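Local atomic coordinates of uncharacterized protein (Leishmania major, PDB entry 2B4W), a protein that is of unknown function but probably adopts a beta-propeller fold akin to that of beta-fructosidases and may bind or act on carbohydrates. Residues V35-K40 and G117-L122; H59-E64 and F71-E76; G191-Y196 and C263-G268; L197-K202 and H300-G305. All blocks are in the same frame, centred on the assembly; numbering follows the deposited sequence.

How the contacts relate
Following the chain from the N terminus, strand 37-39 enters first, and contact 1 closes the loop from it to the turn at 117-122, joining the mixed sheet to the sheet of strands 92-100 and 121-127. Contact 2 is nested inside that loop and pairs hairpin strands 59-67 and 70-73; Phe-37 of contact 1 packs on its Leu-62. Contact 3 closes the loop from 191-196 to 263-268, setting strand 188-198 against 264-271 of the mixed sheet, where Val-35 also packs. Contact 4 closes a longer one, from 197-202 to 300-305, so the segments alternate and the two contacts cross; it adds strand 303-304 to the edge of the five-stranded sheet.

Contact 1: residues V35-K40 and G117-L122; sequences VPFSYK and GTPDEL
Asp-120 OD2 is gripped from the 35-40 side by a charged nitrogen, with a phenol close by. Lys-40 NZ makes a salt bridge to Asp-120 OD2 at 2.8 Å, meeting it nearly along the C-O axis, from an almost fully extended chain. Tyr-39 OH lies 3.2 Å from Asp-120 OD2 and 2.8 Å from Thr-118 OG1, the latter a weak hydrogen bond. The carboxylate oxygen sits at the edge of the Tyr-39 ring, in its plane, and the carboxylate is turned 73° from that plane. Over one ring face comes Pro-119: its CD lies 3.7 Å from the ring centroid and 21° off the normal, a CH-pi contact. Lys-40 CG lies across the opposite face. With CG anti to the backbone N (chi1 -177°), the Tyr-39 ring reaches out between them. Deeper in, Phe-37 CE2 packs on Pro-119 CB at 3.8 Å. A type I turn from Thr-118 to Glu-121 presents the threonine, proline and aspartate together, and Tyr-46 OH of strand 42-50 hydrogen-bonds to Pro-119 O. The chemistry is therefore graded, from apolar packing around Phe-37 to an ion pair at the exposed Lys-40, whose positive charge would be expected to favour an ionised Asp-120.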
loop_
_atom_site.group_PDB
_atom_site.type_symbol
_atom_site.label_atom_id
_atom_site.label_comp_id
_atom_site.label_asym_id
_atom_site.label_seq_id
_atom_site.Cartn_x
_atom_site.Cartn_y
_atom_site.Cartn_z
ATOM N N VAL A 35 -3.247 -1.014 4.147
ATOM C CA VAL A 35 -4.677 -0.671 3.969
ATOM C C VAL A 35 -5.407 -1.049 5.227
ATOM O O VAL A 35 -5.019 -2.006 5.923
ATOM C CB VAL A 35 -5.259 -1.402 2.750
ATOM C CG1 VAL A 35 -5.220 -2.893 2.999
ATOM C CG2 VAL A 35 -6.675 -0.943 2.500
ATOM N N PRO A 36 -6.462 -0.384 5.671
ATOM C CA PRO A 36 -7.195 -0.964 6.802
ATOM C C PRO A 36 -7.751 -2.351 6.513
ATOM O O PRO A 36 -7.887 -2.770 5.366
ATOM C CB PRO A 36 -8.357 0.034 6.988
ATOM C CG PRO A 36 -7.725 1.318 6.524
ATOM C CD PRO A 36 -7.030 0.901 5.247
ATOM N N PHE A 37 -8.108 -3.079 7.579
ATOM C CA PHE A 37 -8.631 -4.440 7.427
ATOM C C PHE A 37 -9.559 -4.668 8.615
ATOM O O PHE A 37 -9.620 -3.764 9.454
ATOM C CB PHE A 37 -7.558 -5.524 7.396
ATOM C CG PHE A 37 -6.688 -5.601 8.648
ATOM C CD1 PHE A 37 -5.618 -4.739 8.852
ATOM C CD2 PHE A 37 -6.948 -6.543 9.618
ATOM C CE1 PHE A 37 -4.842 -4.838 9.998
ATOM C CE2 PHE A 37 -6.187 -6.666 10.759
ATOM C CZ PHE A 37 -5.114 -5.805 10.951
ATOM N N SER A 38 -10.235 -5.801 8.694
ATOM C CA SER A 38 -11.061 -6.060 9.884
ATOM C C SER A 38 -10.696 -7.391 10.517
ATOM O O SER A 38 -10.319 -8.341 9.828
ATOM C CB SER A 38 -12.549 -6.024 9.497
ATOM O OG SER A 38 -13.140 -7.280 9.751
ATOM N N TYR A 39 -10.798 -7.469 11.834
ATOM C CA TYR A 39 -10.481 -8.669 12.586
ATOM C C TYR A 39 -11.243 -8.601 13.906
ATOM O O TYR A 39 -11.352 -7.509 14.467
ATOM C CB TYR A 39 -8.980 -8.763 12.772
ATOM C CG TYR A 39 -8.416 -9.966 13.472
ATOM C CD1 TYR A 39 -8.549 -11.234 12.919
ATOM C CD2 TYR A 39 -7.735 -9.847 14.684
ATOM C CE1 TYR A 39 -8.034 -12.365 13.538
ATOM C CE2 TYR A 39 -7.226 -10.965 15.307
ATOM C CZ TYR A 39 -7.377 -12.214 14.737
ATOM O OH TYR A 39 -6.862 -13.320 15.365
ATOM N N LYS A 40 -11.782 -9.726 14.346
ATOM C CA LYS A 40 -12.494 -9.830 15.621
ATOM C C LYS A 40 -13.496 -8.693 15.818
ATOM O O LYS A 40 -13.694 -8.143 16.909
ATOM C CB LYS A 40 -11.514 -9.875 16.797
ATOM C CG LYS A 40 -10.900 -11.222 17.144
ATOM C CD LYS A 40 -9.810 -11.098 18.207
ATOM C CE LYS A 40 -9.337 -12.447 18.714
ATOM N NZ LYS A 40 -7.937 -12.477 19.215
ATOM N N GLY A 117 -0.314 -15.900 8.627
ATOM C CA GLY A 117 -1.036 -16.284 9.818
ATOM C C GLY A 117 -2.343 -15.538 10.006
ATOM O O GLY A 117 -3.109 -15.303 9.074
ATOM N N THR A 118 -2.579 -15.202 11.264
ATOM C CA THR A 118 -3.663 -14.320 11.675
ATOM C C THR A 118 -3.027 -12.998 12.082
ATOM O O THR A 118 -1.826 -12.997 12.360
ATOM C CB THR A 118 -4.484 -14.985 12.792
ATOM O OG1 THR A 118 -5.734 -14.314 12.971
ATOM C CG2 THR A 118 -3.738 -14.846 14.102
ATOM N N PRO A 119 -3.733 -11.881 12.094
ATOM C CA PRO A 119 -3.173 -10.535 12.332
ATOM C C PRO A 119 -2.542 -10.385 13.728
ATOM O O PRO A 119 -1.743 -9.449 13.884
ATOM C CB PRO A 119 -4.401 -9.615 12.246
ATOM C CG PRO A 119 -5.332 -10.381 11.352
ATOM C CD PRO A 119 -5.145 -11.818 11.800
ATOM N N ASP A 120 -2.867 -11.334 14.540
ATOM C CA ASP A 120 -2.503 -11.629 15.893
ATOM C C ASP A 120 -1.322 -12.596 16.041
ATOM O O ASP A 120 -0.618 -12.574 17.048
ATOM C CB ASP A 120 -3.702 -12.281 16.608
ATOM C CG ASP A 120 -4.385 -11.468 17.651
ATOM O OD1 ASP A 120 -3.789 -10.737 18.465
ATOM O OD2 ASP A 120 -5.635 -11.643 17.784
ATOM N N GLU A 121 -1.140 -13.456 15.038
ATOM C CA GLU A 121 -0.064 -14.439 15.044
ATOM C C GLU A 121 0.545 -14.623 13.655
ATOM O O GLU A 121 0.109 -15.449 12.850
ATOM C CB GLU A 121 -0.545 -15.793 15.566
ATOM C CG GLU A 121 -0.780 -15.879 17.066
ATOM C CD GLU A 121 -1.629 -17.075 17.467
ATOM O OE1 GLU A 121 -1.121 -18.224 17.463
ATOM O OE2 GLU A 121 -2.826 -16.866 17.784
ATOM N N LEU A 122 1.579 -13.839 13.388
ATOM C CA LEU A 122 2.254 -13.805 12.106
ATOM C C LEU A 122 3.608 -14.479 12.142
ATOM O O LEU A 122 4.450 -14.214 12.989
ATOM C CB LEU A 122 2.395 -12.346 11.644
ATOM C CG LEU A 122 1.033 -11.660 11.434
ATOM C CD1 LEU A 122 1.155 -10.161 11.282
ATOM C CD2 LEU A 122 0.324 -12.290 10.228
#

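Contact 2: residues H59-E64 and F71-E76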
loop_
_atom_site.group_PDB
_atom_site.type_symbol
_atom_site.label_atom_id
_atom_site.label_comp_id
_atom_site.label_asym_id
_atom_site.label_seq_id
_atom_site.Cartn_x
_atom_site.Cartn_y
_atom_site.Cartn_z
ATOM N N HIS A 59 9.556 1.186 13.476
ATOM C CA HIS A 59 9.019 -0.112 13.832
ATOM C C HIS A 59 7.560 -0.119 13.353
ATOM O O HIS A 59 7.072 0.921 12.910
ATOM C CB HIS A 59 9.131 -0.388 15.325
ATOM C CG HIS A 59 8.333 0.565 16.159
ATOM N ND1 HIS A 59 8.674 1.879 16.341
ATOM C CD2 HIS A 59 7.196 0.386 16.858
ATOM C CE1 HIS A 59 7.793 2.472 17.119
ATOM N NE2 HIS A 59 6.863 1.579 17.462
ATOM N N VAL A 60 6.887 -1.252 13.425
ATOM C CA VAL A 60 5.494 -1.294 13.014
ATOM C C VAL A 60 4.608 -1.630 14.208
ATOM O O VAL A 60 4.896 -2.529 14.999
ATOM C CB VAL A 60 5.206 -2.340 11.922
ATOM C CG1 VAL A 60 3.702 -2.630 11.892
ATOM C CG2 VAL A 60 5.735 -1.889 10.573
ATOM N N ARG A 61 3.518 -0.887 14.342
ATOM C CA ARG A 61 2.516 -1.218 15.346
ATOM C C ARG A 61 1.186 -1.612 14.696
ATOM O O ARG A 61 0.900 -1.275 13.546
ATOM C CB ARG A 61 2.288 -0.053 16.301
ATOM C CG ARG A 61 3.481 0.259 17.195
ATOM C CD ARG A 61 3.795 -0.831 18.185
ATOM N NE ARG A 61 2.907 -0.923 19.321
ATOM C CZ ARG A 61 2.560 -0.108 20.287
ATOM N NH1 ARG A 61 3.015 1.130 20.431
ATOM N NH2 ARG A 61 1.693 -0.571 21.186
ATOM N N LEU A 62 0.383 -2.329 15.461
ATOM C CA LEU A 62 -0.992 -2.638 15.089
ATOM C C LEU A 62 -1.892 -1.650 15.847
ATOM O O LEU A 62 -1.680 -1.555 17.052
ATOM C CB LEU A 62 -1.389 -4.060 15.446
ATOM C CG LEU A 62 -2.837 -4.492 15.182
ATOM C CD1 LEU A 62 -3.113 -4.660 13.689
ATOM C CD2 LEU A 62 -3.126 -5.778 15.946
ATOM N N PHE A 63 -2.809 -1.006 15.129
ATOM C CA PHE A 63 -3.815 -0.129 15.668
ATOM C C PHE A 63 -5.257 -0.611 15.390
ATOM O O PHE A 63 -5.602 -1.096 14.303
ATOM C CB PHE A 63 -3.715 1.280 15.098
ATOM C CG PHE A 63 -2.367 1.961 15.266
ATOM C CD1 PHE A 63 -1.327 1.653 14.419
ATOM C CD2 PHE A 63 -2.195 2.905 16.259
ATOM C CE1 PHE A 63 -0.092 2.278 14.588
ATOM C CE2 PHE A 63 -0.989 3.550 16.423
ATOM C CZ PHE A 63 0.048 3.216 15.581
ATOM N N GLU A 64 -6.078 -0.455 16.406
ATOM C CA GLU A 64 -7.500 -0.706 16.488
ATOM C C GLU A 64 -8.262 0.615 16.387
ATOM O O GLU A 64 -8.042 1.602 17.097
ATOM C CB GLU A 64 -7.877 -1.435 17.777
ATOM C CG GLU A 64 -9.304 -1.961 17.825
ATOM C CD GLU A 64 -9.685 -2.490 19.197
ATOM O OE1 GLU A 64 -8.961 -3.341 19.762
ATOM O OE2 GLU A 64 -10.731 -2.053 19.723
ATOM N N PHE A 71 -7.485 5.742 15.715
ATOM C CA PHE A 71 -6.821 4.459 15.837
ATOM C C PHE A 71 -5.919 4.400 17.055
ATOM O O PHE A 71 -5.042 5.248 17.258
ATOM C CB PHE A 71 -6.038 4.198 14.530
ATOM C CG PHE A 71 -6.971 3.779 13.392
ATOM C CD1 PHE A 71 -7.276 2.441 13.241
ATOM C CD2 PHE A 71 -7.497 4.709 12.528
ATOM C CE1 PHE A 71 -8.130 2.038 12.232
ATOM C CE2 PHE A 71 -8.351 4.328 11.507
ATOM C CZ PHE A 71 -8.649 2.991 11.372
ATOM N N THR A 72 -6.117 3.378 17.894
ATOM C CA THR A 72 -5.276 3.260 19.084
ATOM C C THR A 72 -4.363 2.041 19.019
ATOM O O THR A 72 -4.726 0.922 18.664
ATOM C CB THR A 72 -6.103 3.188 20.378
ATOM O OG1 THR A 72 -6.806 4.407 20.570
ATOM C CG2 THR A 72 -5.209 3.085 21.593
ATOM N N ALA A 73 -3.102 2.275 19.390
ATOM C CA ALA A 73 -2.125 1.202 19.246
ATOM C C ALA A 73 -2.517 0.033 20.123
ATOM O O ALA A 73 -2.990 0.249 21.246
ATOM C CB ALA A 73 -0.744 1.750 19.603
ATOM N N VAL A 74 -2.313 -1.178 19.623
ATOM C CA VAL A 74 -2.556 -2.342 20.461
ATOM C C VAL A 74 -1.280 -2.676 21.243
ATOM O O VAL A 74 -0.258 -2.907 20.595
ATOM C CB VAL A 74 -2.966 -3.593 19.674
ATOM C CG1 VAL A 74 -2.881 -4.818 20.579
ATOM C CG2 VAL A 74 -4.356 -3.425 19.082
ATOM N N PRO A 75 -1.379 -2.688 22.561
ATOM C CA PRO A 75 -0.231 -2.976 23.423
ATOM C C PRO A 75 0.609 -4.160 22.981
ATOM O O PRO A 75 0.083 -5.162 22.507
ATOM C CB PRO A 75 -0.918 -3.302 24.771
ATOM C CG PRO A 75 -2.079 -2.367 24.765
ATOM C CD PRO A 75 -2.601 -2.424 23.356
ATOM N N GLU A 76 1.922 -4.036 23.135
ATOM C CA GLU A 76 2.873 -5.120 23.189
ATOM C C GLU A 76 2.997 -6.018 21.961
ATOM O O GLU A 76 3.394 -7.180 22.095
ATOM C CB GLU A 76 2.497 -6.053 24.360
ATOM C CG GLU A 76 2.786 -5.406 25.713
ATOM C CD GLU A 76 2.281 -6.253 26.863
ATOM O OE1 GLU A 76 2.511 -7.481 26.853
ATOM O OE2 GLU A 76 1.648 -5.658 27.763
HETATM O O HOH W 1 1.002 -2.894 18.270
#
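The guanidinium of Arg-61 overlaps Ala-73, whose CB stands 3.5 Å above one face of the group, offset toward its rim. Bends at chi2 (-66°) and chi3 (-75°) curl the arginine so that the guanidinium is carried across to residues 73-75. There Arg-61 NH2 donates to Val-74 O at 3.1 Å, approaching from above the carbonyl plane and not on a lone pair. A water also ties the two segments: it accepts from Arg-61 NE and Leu-62 N and lies 2.6 Å from Val-74 O, where it may donate, although other acceptors share its protons. The same Ala-73 methyl also meets aromatic carbon, with Phe-63 CE2 at 3.7 Å from Ala-73 CB, and Phe-63 CB packs on Phe-71 CB. The backbones form an antiparallel ladder. Glu-64 and Thr-72 are its hydrogen-bonded pair, Thr-72 N to Glu-64 O being 2.7 Å and nearly straight at 170°, with Glu-64 N returning a bond to Thr-72 O. Phe-63 and Ala-73 make the adjoining non-hydrogen-bonded pair, their CA atoms 4.2 Å apart. Val-74 N then bonds almost straight to Leu-62 O. The hairpin is built into the mixed sheet: strand 42-50 flanks 59-67 antiparallel, and its first residue, Lys-42, makes a salt bridge to Glu-64 OE2, while strand 16-23 runs parallel to 70-73 and sets Phe-22 edge-to-face on Phe-63.

Contact 3: residues G191-Y196 and C263-G268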
loop_
_atom_site.group_PDB
_atom_site.type_symbol
_atom_site.label_atom_id
_atom_site.label_comp_id
_atom_site.label_asym_id
_atom_site.label_seq_id
_atom_site.Cartn_x
_atom_site.Cartn_y
_atom_site.Cartn_z
ATOM N N GLY A 191 5.571 2.156 -7.639
ATOM C CA GLY A 191 5.219 0.932 -6.970
ATOM C C GLY A 191 3.723 0.716 -6.796
ATOM O O GLY A 191 2.910 1.637 -6.742
ATOM N N VAL A 192 3.380 -0.561 -6.721
ATOM C CA VAL A 192 2.085 -1.055 -6.313
ATOM C C VAL A 192 2.113 -1.100 -4.787
ATOM O O VAL A 192 3.096 -1.521 -4.192
ATOM C CB VAL A 192 1.753 -2.428 -6.892
ATOM C CG1 VAL A 192 0.448 -2.955 -6.290
ATOM C CG2 VAL A 192 1.647 -2.378 -8.408
ATOM N N ASN A 193 1.053 -0.632 -4.163
ATOM C CA ASN A 193 0.944 -0.616 -2.711
ATOM C C ASN A 193 -0.148 -1.585 -2.269
ATOM O O ASN A 193 -0.031 -2.243 -1.249
ATOM C CB ASN A 193 0.661 0.796 -2.214
ATOM C CG ASN A 193 1.904 1.677 -2.285
ATOM O OD1 ASN A 193 2.109 2.381 -3.265
ATOM N ND2 ASN A 193 2.699 1.580 -1.224
ATOM N N GLN A 194 -1.230 -1.659 -3.043
ATOM C CA GLN A 194 -2.292 -2.622 -2.782
ATOM C C GLN A 194 -2.908 -3.024 -4.127
ATOM O O GLN A 194 -3.323 -2.140 -4.896
ATOM C CB GLN A 194 -3.327 -2.061 -1.811
ATOM C CG GLN A 194 -4.328 -3.077 -1.253
ATOM C CD GLN A 194 -3.649 -3.978 -0.244
ATOM O OE1 GLN A 194 -2.712 -3.554 0.430
ATOM N NE2 GLN A 194 -4.086 -5.223 -0.130
ATOM N N ALA A 195 -2.926 -4.336 -4.350
ATOM C CA ALA A 195 -3.590 -4.984 -5.472
ATOM C C ALA A 195 -4.911 -5.644 -5.077
ATOM O O ALA A 195 -5.112 -6.236 -4.022
ATOM C CB ALA A 195 -2.689 -6.001 -6.160
ATOM N N TYR A 196 -5.872 -5.529 -5.989
ATOM C CA TYR A 196 -7.238 -5.994 -5.854
ATOM C C TYR A 196 -7.636 -6.883 -7.025
ATOM O O TYR A 196 -7.248 -6.568 -8.151
ATOM C CB TYR A 196 -8.225 -4.815 -5.817
ATOM C CG TYR A 196 -7.953 -3.900 -4.629
ATOM C CD1 TYR A 196 -6.975 -2.933 -4.664
ATOM C CD2 TYR A 196 -8.698 -4.059 -3.460
ATOM C CE1 TYR A 196 -6.728 -2.103 -3.581
ATOM C CE2 TYR A 196 -8.457 -3.246 -2.377
ATOM C CZ TYR A 196 -7.477 -2.274 -2.443
ATOM O OH TYR A 196 -7.241 -1.474 -1.342
ATOM N N CYS A 263 4.621 14.837 -1.668
ATOM C CA CYS A 263 4.666 13.394 -1.549
ATOM C C CYS A 263 3.477 12.739 -0.849
ATOM O O CYS A 263 3.214 13.078 0.298
ATOM C CB CYS A 263 5.922 12.990 -0.754
ATOM S SG CYS A 263 6.075 11.213 -0.406
ATOM N N VAL A 264 2.773 11.794 -1.481
ATOM C CA VAL A 264 1.842 10.909 -0.796
ATOM C C VAL A 264 2.091 9.461 -1.244
ATOM O O VAL A 264 2.318 9.204 -2.413
ATOM C CB VAL A 264 0.348 11.184 -1.023
ATOM C CG1 VAL A 264 -0.115 12.393 -0.222
ATOM C CG2 VAL A 264 0.098 11.330 -2.514
ATOM N N PHE A 265 2.044 8.536 -0.299
ATOM C CA PHE A 265 2.429 7.155 -0.612
ATOM C C PHE A 265 1.287 6.230 -0.234
ATOM O O PHE A 265 1.055 6.072 0.972
ATOM C CB PHE A 265 3.700 6.908 0.193
ATOM C CG PHE A 265 4.304 5.527 0.121
ATOM C CD1 PHE A 265 3.842 4.522 0.962
ATOM C CD2 PHE A 265 5.326 5.248 -0.770
ATOM C CE1 PHE A 265 4.397 3.263 0.903
ATOM C CE2 PHE A 265 5.885 3.977 -0.830
ATOM C CZ PHE A 265 5.424 2.977 0.006
ATOM N N ALA A 266 0.631 5.709 -1.248
ATOM C CA ALA A 266 -0.615 4.970 -1.165
ATOM C C ALA A 266 -0.591 3.826 -0.169
ATOM O O ALA A 266 0.366 3.052 -0.070
ATOM C CB ALA A 266 -0.991 4.417 -2.551
ATOM N N SER A 267 -1.667 3.711 0.595
ATOM C CA SER A 267 -1.836 2.584 1.514
ATOM C C SER A 267 -2.781 1.542 0.913
ATOM O O SER A 267 -2.435 0.379 0.755
ATOM C CB SER A 267 -2.348 3.065 2.866
ATOM O OG SER A 267 -1.458 4.013 3.427
ATOM N N GLY A 268 -3.977 1.995 0.545
ATOM C CA GLY A 268 -4.928 1.203 -0.236
ATOM C C GLY A 268 -6.310 1.827 -0.236
ATOM O O GLY A 268 -6.574 2.868 0.390
HETATM O O HOH W 2 -0.468 -1.084 1.334
#
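The Asn-193 amide stands nearly upright to the Phe-265 ring, its plane turned 81°, and Asn-193 ND2 comes within 3.2 Å of Phe-265 CE1. Ala-266 O lies over the face of the same amide, so the N-H groups, which lie in the amide plane, do not point at it: Asn-193 ND2 to Ala-266 O is 3.0 Å, but not a hydrogen bond. The amide's polar partner is at its other end, where Asn-193 OD1 accepts from His-208 ND1, which orients it; the His-208 ring also meets that of Phe-265. Gln-194 presents its stem: Gln-194 CB lies 3.7 Å from Ser-267 O, while a bend at chi2 (73°) carries the amide off, where NE2 bonds to Ile-86 O. Tyr-196 brings its tip alongside the glycine backbone, with Tyr-196 OH 3.6 Å from Gly-268 C, and that hydroxyl is hydrogen-bonded to Ile-269 O. A water bridges the two backbones between Asn-193 O (2.9 Å) and Ser-267 O, able to donate to either, though other acceptors compete for its protons. The strand segments 194-196 and 264-268 approach to 7.4 Å at 43°, packed without pairing. Each strand carries a classic beta bulge: Asn-193 and Gln-194 both face Ile-206, Ser-267 and Gly-268 both face Tyr-280. Lying close to the centre of the chain, this meeting of two sheets is consistent with neighbouring blades converging on a beta-propeller axis.

Contact 4: residues L197-K202 and H300-G305; sequences LLSSGK and HGTIIG
Leu-198 can be followed outward against residues 300-303. Its CB lies 3.6 Å from His-300 O; CG continues past the same carbonyl, and the branches then part. Leu-198 CD1 stays by His-300 O (3.6 Å) and reaches His-300 CB, whereas Leu-198 CD2 lies between Thr-302 O and Ile-303 CG1, 3.9 Å from the latter. Holding CG anti to the carbonyl carbon (chi1 -55°) aims the fork into the angle between these two side chains. The other face of the pairing has Leu-197 CD2 against Ile-304 CB at 3.9 Å, and Ile-304 stretches its CG1 and CD1 along Ser-199. The antiparallel register rests on the non-hydrogen-bonded pair Leu-198 and Ile-303, their CA atoms 4.5 Å apart. Beside it Ile-304 N bonds to Leu-197 O at 2.8 Å, and Ser-199 N to Thr-302 O at 2.6 Å, the latter joining the type I turn from Leu-198 to Gly-201 to the other segment. A water accepts from Leu-197 N and donates to Ile-304 O. Ser-200 OG lies 2.5 Å from His-300 O, shorter than a normal hydrogen bond and of doubtful exact length. The weakly bonded strand 303-304 forms an outer edge of the five-stranded sheet beside 188-198, which has 203-211 on its other flank; Ile-303 reaches Ile-269 and Met-271 of strand 264-271, and Lys-202 and His-300 touch Val-230 of 223-231.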
loop_
_atom_site.group_PDB
_atom_site.type_symbol
_atom_site.label_atom_id
_atom_site.label_comp_id
_atom_site.label_asym_id
_atom_site.label_seq_id
_atom_site.Cartn_x
_atom_site.Cartn_y
_atom_site.Cartn_z
ATOM N N LEU A 197 -8.402 -7.928 -6.732
ATOM C CA LEU A 197 -8.995 -8.732 -7.787
ATOM C C LEU A 197 -10.354 -8.155 -8.173
ATOM O O LEU A 197 -11.208 -7.916 -7.323
ATOM C CB LEU A 197 -9.190 -10.189 -7.374
ATOM C CG LEU A 197 -10.002 -11.077 -8.334
ATOM C CD1 LEU A 197 -9.224 -11.256 -9.627
ATOM C CD2 LEU A 197 -10.331 -12.426 -7.707
ATOM N N LEU A 198 -10.521 -7.948 -9.467
ATOM C CA LEU A 198 -11.745 -7.425 -10.038
ATOM C C LEU A 198 -12.590 -8.515 -10.661
ATOM O O LEU A 198 -12.077 -9.489 -11.202
ATOM C CB LEU A 198 -11.394 -6.383 -11.118
ATOM C CG LEU A 198 -10.493 -5.242 -10.644
ATOM C CD1 LEU A 198 -10.288 -4.195 -11.738
ATOM C CD2 LEU A 198 -11.084 -4.599 -9.399
ATOM N N SER A 199 -13.904 -8.359 -10.638
ATOM C CA SER A 199 -14.824 -9.312 -11.211
ATOM C C SER A 199 -14.512 -9.657 -12.665
ATOM O O SER A 199 -14.961 -10.711 -13.138
ATOM C CB SER A 199 -16.259 -8.755 -11.140
ATOM O OG SER A 199 -16.264 -7.663 -12.046
ATOM N N SER A 200 -13.753 -8.846 -13.382
ATOM C CA SER A 200 -13.309 -9.098 -14.739
ATOM C C SER A 200 -12.175 -10.111 -14.843
ATOM O O SER A 200 -11.871 -10.577 -15.947
ATOM C CB SER A 200 -12.838 -7.776 -15.368
ATOM O OG SER A 200 -12.050 -7.044 -14.466
ATOM N N GLY A 201 -11.546 -10.420 -13.714
ATOM C CA GLY A 201 -10.397 -11.309 -13.701
ATOM C C GLY A 201 -9.092 -10.534 -13.793
ATOM O O GLY A 201 -7.989 -11.031 -13.604
ATOM N N LYS A 202 -9.212 -9.267 -14.109
ATOM C CA LYS A 202 -8.188 -8.263 -14.182
ATOM C C LYS A 202 -7.794 -7.828 -12.764
ATOM O O LYS A 202 -8.448 -8.169 -11.781
ATOM C CB LYS A 202 -8.601 -7.000 -14.953
ATOM C CG LYS A 202 -9.038 -7.281 -16.381
ATOM C CD LYS A 202 -8.860 -6.054 -17.263
ATOM C CE LYS A 202 -9.200 -6.348 -18.718
ATOM N NZ LYS A 202 -10.055 -7.558 -18.885
ATOM N N HIS A 300 -13.981 -1.707 -15.305
ATOM C CA HIS A 300 -13.237 -2.965 -15.379
ATOM C C HIS A 300 -13.762 -3.944 -14.341
ATOM O O HIS A 300 -13.078 -4.884 -13.933
ATOM C CB HIS A 300 -11.746 -2.741 -15.209
ATOM C CG HIS A 300 -11.065 -1.862 -16.196
ATOM N ND1 HIS A 300 -10.862 -0.517 -15.980
ATOM C CD2 HIS A 300 -10.528 -2.135 -17.407
ATOM C CE1 HIS A 300 -10.232 0.002 -17.019
ATOM N NE2 HIS A 300 -10.015 -0.958 -17.902
ATOM N N GLY A 301 -14.993 -3.727 -13.914
ATOM C CA GLY A 301 -15.604 -4.574 -12.925
ATOM C C GLY A 301 -15.389 -4.075 -11.504
ATOM O O GLY A 301 -14.657 -3.117 -11.282
ATOM N N THR A 302 -16.068 -4.742 -10.594
ATOM C CA THR A 302 -16.102 -4.605 -9.173
ATOM C C THR A 302 -15.018 -5.424 -8.478
ATOM O O THR A 302 -14.515 -6.423 -8.987
ATOM C CB THR A 302 -17.470 -5.057 -8.596
ATOM O OG1 THR A 302 -17.715 -6.442 -8.910
ATOM C CG2 THR A 302 -18.594 -4.237 -9.220
ATOM N N ILE A 303 -14.703 -4.968 -7.265
ATOM C CA ILE A 303 -13.764 -5.693 -6.419
ATOM C C ILE A 303 -14.378 -6.965 -5.824
ATOM O O ILE A 303 -15.473 -7.001 -5.274
ATOM C CB ILE A 303 -13.210 -4.846 -5.267
ATOM C CG1 ILE A 303 -12.373 -3.674 -5.790
ATOM C CG2 ILE A 303 -12.480 -5.738 -4.271
ATOM C CD1 ILE A 303 -12.274 -2.507 -4.844
ATOM N N ILE A 304 -13.606 -8.047 -5.931
ATOM C CA ILE A 304 -13.885 -9.372 -5.429
ATOM C C ILE A 304 -13.123 -9.664 -4.143
ATOM O O ILE A 304 -11.898 -9.544 -4.097
ATOM C CB ILE A 304 -13.482 -10.436 -6.462
ATOM C CG1 ILE A 304 -14.130 -10.206 -7.827
ATOM C CG2 ILE A 304 -13.785 -11.830 -5.906
ATOM C CD1 ILE A 304 -15.598 -10.571 -7.850
ATOM N N GLY A 305 -13.844 -10.061 -3.094
ATOM C CA GLY A 305 -13.146 -10.396 -1.855
ATOM C C GLY A 305 -13.008 -9.164 -0.982
ATOM O O GLY A 305 -13.443 -8.069 -1.338
HETATM O O HOH W 3 -9.532 -8.113 -4.043
#